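Local structure of methyltransferase FkbM (Methylobacillus flagellatus KT, 2PY6) at residues F23-A31 against G164-Q175. The protein probably acts as a methyltransferase of the FkbM family, whose Rossmann-like domain would transfer a methyl group to an unspecified substrate. Sequence-based numbering, arbitrary orientation.
Sequences FLAAADALA and GADIVRNIPAFQ. With EDO (1,2-ethanediol), chain F.
A knob-into-hole helix contact joins the N-terminal helix 19-32 to the helical pair 164-169 and 171-180, with the Phe23 ring as knob among Ile167, Ile171, Phe174 and Gln175. Phe23 CG stands anti to the backbone N (chi1 163°), which carries the ring out toward both helices of the pair; its far end, CZ, meets Ile171 CD1 at 3.3 Å, while Ile167 CG2 and Gln175 CG lie at the ring edge. A large flat side chain suits this place, for Phe23 also packs on Tyr191, Leu194 and Leu198 of helix 184-199. Ile171 uses both branches: CD1 reaches Ala27 CB at 3.5 Å and CG2 meets Leu24 CD2 at 3.8 Å. Ala27 CA and Val168 CA, 5.4 Å apart, are the nearest CA pair across the two segments, as suits a small residue; the short axes of 23-31 and 164-169 cross at -113°. Both Val168 methyls lie near Ala27 O, with CG1 also against Ala31 CB and CG2 against Leu30 CD2. Gly164, lacking a side chain, lets Leu30 CD2 settle on its backbone C at 3.6 Å. At the Leu24 end, Gln175 extends beyond CG and lays its amide NE2 3.5 Å from Leu24 CD2.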
loop_
_atom_site.group_PDB
_atom_site.type_symbol
_atom_site.label_atom_id
_atom_site.label_comp_id
_atom_site.label_asym_id
_atom_site.label_seq_id
_atom_site.Cartn_x
_atom_site.Cartn_y
_atom_site.Cartn_z
ATOM N N PHE A 23 21.263 -18.732 33.270
ATOM C CA PHE A 23 20.792 -17.622 34.118
ATOM C C PHE A 23 21.797 -17.282 35.231
ATOM O O PHE A 23 22.168 -16.108 35.416
ATOM C CB PHE A 23 19.384 -17.936 34.705
ATOM C CG PHE A 23 18.977 -17.080 35.899
ATOM C CD1 PHE A 23 18.666 -15.731 35.745
ATOM C CD2 PHE A 23 18.864 -17.644 37.169
ATOM C CE1 PHE A 23 18.261 -14.954 36.822
ATOM C CE2 PHE A 23 18.443 -16.882 38.248
ATOM C CZ PHE A 23 18.133 -15.530 38.078
ATOM N N LEU A 24 22.222 -18.301 35.950
ATOM C CA LEU A 24 23.142 -18.135 37.058
ATOM C C LEU A 24 24.506 -17.696 36.578
ATOM O O LEU A 24 25.109 -16.810 37.168
ATOM C CB LEU A 24 23.231 -19.434 37.857
ATOM C CG LEU A 24 21.952 -19.838 38.584
ATOM C CD1 LEU A 24 22.119 -21.189 39.323
ATOM C CD2 LEU A 24 21.537 -18.761 39.555
ATOM N N ALA A 25 24.987 -18.310 35.506
ATOM C CA ALA A 25 26.268 -17.934 34.890
ATOM C C ALA A 25 26.248 -16.489 34.378
ATOM O O ALA A 25 27.226 -15.764 34.521
ATOM C CB ALA A 25 26.594 -18.874 33.721
ATOM N N ALA A 26 25.154 -16.076 33.757
ATOM C CA ALA A 26 25.061 -14.707 33.257
ATOM C C ALA A 26 25.036 -13.692 34.410
ATOM O O ALA A 26 25.643 -12.638 34.345
ATOM C CB ALA A 26 23.862 -14.551 32.390
ATOM N N ALA A 27 24.331 -14.025 35.476
ATOM C CA ALA A 27 24.224 -13.145 36.611
ATOM C C ALA A 27 25.573 -12.993 37.311
ATOM O O ALA A 27 25.933 -11.902 37.762
ATOM C CB ALA A 27 23.177 -13.677 37.561
ATOM N N ASP A 28 26.329 -14.080 37.389
ATOM C CA ASP A 28 27.646 -13.991 37.990
ATOM C C ASP A 28 28.595 -13.178 37.128
ATOM O O ASP A 28 29.360 -12.372 37.668
ATOM C CB ASP A 28 28.226 -15.368 38.299
ATOM C CG ASP A 28 27.543 -16.048 39.505
ATOM O OD1 ASP A 28 26.718 -15.409 40.203
ATOM O OD2 ASP A 28 27.848 -17.240 39.756
ATOM N N ALA A 29 28.516 -13.367 35.806
ATOM C CA ALA A 29 29.385 -12.682 34.856
ATOM C C ALA A 29 29.152 -11.179 34.920
ATOM O O ALA A 29 30.101 -10.421 35.092
ATOM C CB ALA A 29 29.154 -13.217 33.456
ATOM N N LEU A 30 27.883 -10.770 34.832
ATOM C CA LEU A 30 27.498 -9.349 34.929
ATOM C C LEU A 30 27.878 -8.660 36.247
ATOM O O LEU A 30 28.278 -7.474 36.257
ATOM C CB LEU A 30 25.982 -9.195 34.707
ATOM C CG LEU A 30 25.461 -7.745 34.696
ATOM C CD1 LEU A 30 26.048 -6.869 33.595
ATOM C CD2 LEU A 30 23.967 -7.739 34.586
ATOM N N ALA A 31 27.742 -9.388 37.354
ATOM C CA ALA A 31 28.040 -8.850 38.680
ATOM C C ALA A 31 29.466 -8.312 38.782
ATOM O O ALA A 31 29.697 -7.293 39.420
ATOM C CB ALA A 31 27.795 -9.908 39.751
ATOM N N GLY A 164 19.536 -5.374 33.932
ATOM C CA GLY A 164 20.525 -6.369 34.341
ATOM C C GLY A 164 20.866 -6.393 35.814
ATOM O O GLY A 164 20.724 -7.435 36.462
ATOM N N ALA A 165 21.329 -5.254 36.318
ATOM C CA ALA A 165 21.750 -5.081 37.721
ATOM C C ALA A 165 20.656 -5.396 38.744
ATOM O O ALA A 165 20.941 -5.947 39.783
ATOM C CB ALA A 165 22.232 -3.676 37.929
ATOM N N ASP A 166 19.425 -4.994 38.438
ATOM C CA ASP A 166 18.238 -5.293 39.266
ATOM C C ASP A 166 18.052 -6.784 39.407
ATOM O O ASP A 166 17.738 -7.283 40.491
ATOM C CB ASP A 166 16.951 -4.762 38.604
ATOM C CG ASP A 166 16.773 -3.265 38.782
ATOM O OD1 ASP A 166 17.686 -2.640 39.369
ATOM O OD2 ASP A 166 15.723 -2.717 38.342
ATOM N N ILE A 167 18.222 -7.491 38.294
ATOM C CA ILE A 167 18.082 -8.962 38.308
ATOM C C ILE A 167 19.166 -9.614 39.142
ATOM O O ILE A 167 18.875 -10.538 39.908
ATOM C CB ILE A 167 18.037 -9.573 36.883
ATOM C CG1 ILE A 167 16.763 -9.081 36.179
ATOM C CG2 ILE A 167 18.005 -11.089 36.970
ATOM C CD1 ILE A 167 16.797 -9.226 34.722
ATOM N N VAL A 168 20.389 -9.103 39.025
ATOM C CA VAL A 168 21.533 -9.628 39.768
ATOM C C VAL A 168 21.342 -9.469 41.283
ATOM O O VAL A 168 21.865 -10.270 42.042
ATOM C CB VAL A 168 22.861 -8.963 39.291
ATOM C CG1 VAL A 168 24.057 -9.322 40.189
ATOM C CG2 VAL A 168 23.173 -9.308 37.834
ATOM N N ARG A 169 20.600 -8.445 41.713
ATOM C CA ARG A 169 20.316 -8.202 43.143
ATOM C C ARG A 169 19.239 -9.089 43.734
ATOM O O ARG A 169 19.125 -9.160 44.958
ATOM C CB ARG A 169 19.883 -6.744 43.409
ATOM C CG ARG A 169 21.027 -5.787 43.745
ATOM C CD ARG A 169 20.527 -4.357 44.194
ATOM N NE ARG A 169 19.927 -3.614 43.095
ATOM C CZ ARG A 169 20.619 -3.077 42.077
ATOM N NH1 ARG A 169 21.953 -3.211 41.989
ATOM N NH2 ARG A 169 19.972 -2.416 41.120
ATOM N N ASN A 170 18.464 -9.759 42.876
ATOM C CA ASN A 170 17.332 -10.557 43.286
ATOM C C ASN A 170 17.357 -12.013 42.829
ATOM O O ASN A 170 16.295 -12.631 42.658
ATOM C CB ASN A 170 16.089 -9.863 42.762
ATOM C CG ASN A 170 15.845 -8.520 43.429
ATOM O OD1 ASN A 170 15.973 -7.474 42.798
ATOM N ND2 ASN A 170 15.513 -8.548 44.705
ATOM N N ILE A 171 18.553 -12.586 42.686
ATOM C CA ILE A 171 18.685 -13.972 42.223
ATOM C C ILE A 171 17.868 -14.998 43.048
ATOM O O ILE A 171 17.060 -15.701 42.468
ATOM C CB ILE A 171 20.183 -14.439 42.031
ATOM C CG1 ILE A 171 20.923 -13.609 40.962
ATOM C CG2 ILE A 171 20.251 -15.890 41.721
ATOM C CD1 ILE A 171 20.263 -13.471 39.571
ATOM N N PRO A 172 18.091 -15.112 44.364
ATOM C CA PRO A 172 17.275 -16.114 45.072
ATOM C C PRO A 172 15.777 -15.946 44.954
ATOM O O PRO A 172 15.062 -16.957 44.822
ATOM C CB PRO A 172 17.753 -15.990 46.537
ATOM C CG PRO A 172 19.179 -15.507 46.405
ATOM C CD PRO A 172 19.084 -14.495 45.278
ATOM N N ALA A 173 15.285 -14.711 44.972
ATOM C CA ALA A 173 13.849 -14.480 44.831
ATOM C C ALA A 173 13.340 -14.968 43.453
ATOM O O ALA A 173 12.242 -15.528 43.336
ATOM C CB ALA A 173 13.535 -13.022 45.017
ATOM N N PHE A 174 14.128 -14.747 42.402
ATOM C CA PHE A 174 13.762 -15.312 41.100
ATOM C C PHE A 174 13.810 -16.849 41.071
ATOM O O PHE A 174 12.986 -17.472 40.418
ATOM C CB PHE A 174 14.590 -14.716 39.966
ATOM C CG PHE A 174 14.179 -13.317 39.586
ATOM C CD1 PHE A 174 12.917 -13.082 39.091
ATOM C CD2 PHE A 174 15.078 -12.272 39.648
ATOM C CE1 PHE A 174 12.538 -11.813 38.725
ATOM C CE2 PHE A 174 14.710 -11.019 39.287
ATOM C CZ PHE A 174 13.427 -10.787 38.832
ATOM N N GLN A 175 14.772 -17.461 41.754
ATOM C CA GLN A 175 14.831 -18.919 41.844
ATOM C C GLN A 175 13.612 -19.461 42.593
ATOM O O GLN A 175 13.079 -20.519 42.248
ATOM C CB GLN A 175 16.122 -19.360 42.535
ATOM C CG GLN A 175 17.356 -18.983 41.753
ATOM C CD GLN A 175 18.617 -19.493 42.399
ATOM O OE1 GLN A 175 18.981 -19.089 43.516
ATOM N NE2 GLN A 175 19.312 -20.381 41.695
HETATM C C1 EDO F . 26.568 -4.553 43.010
HETATM O O1 EDO F . 27.616 -3.601 42.840
HETATM C C2 EDO F . 25.407 -4.171 43.933
HETATM O O2 EDO F . 24.250 -3.947 43.137
#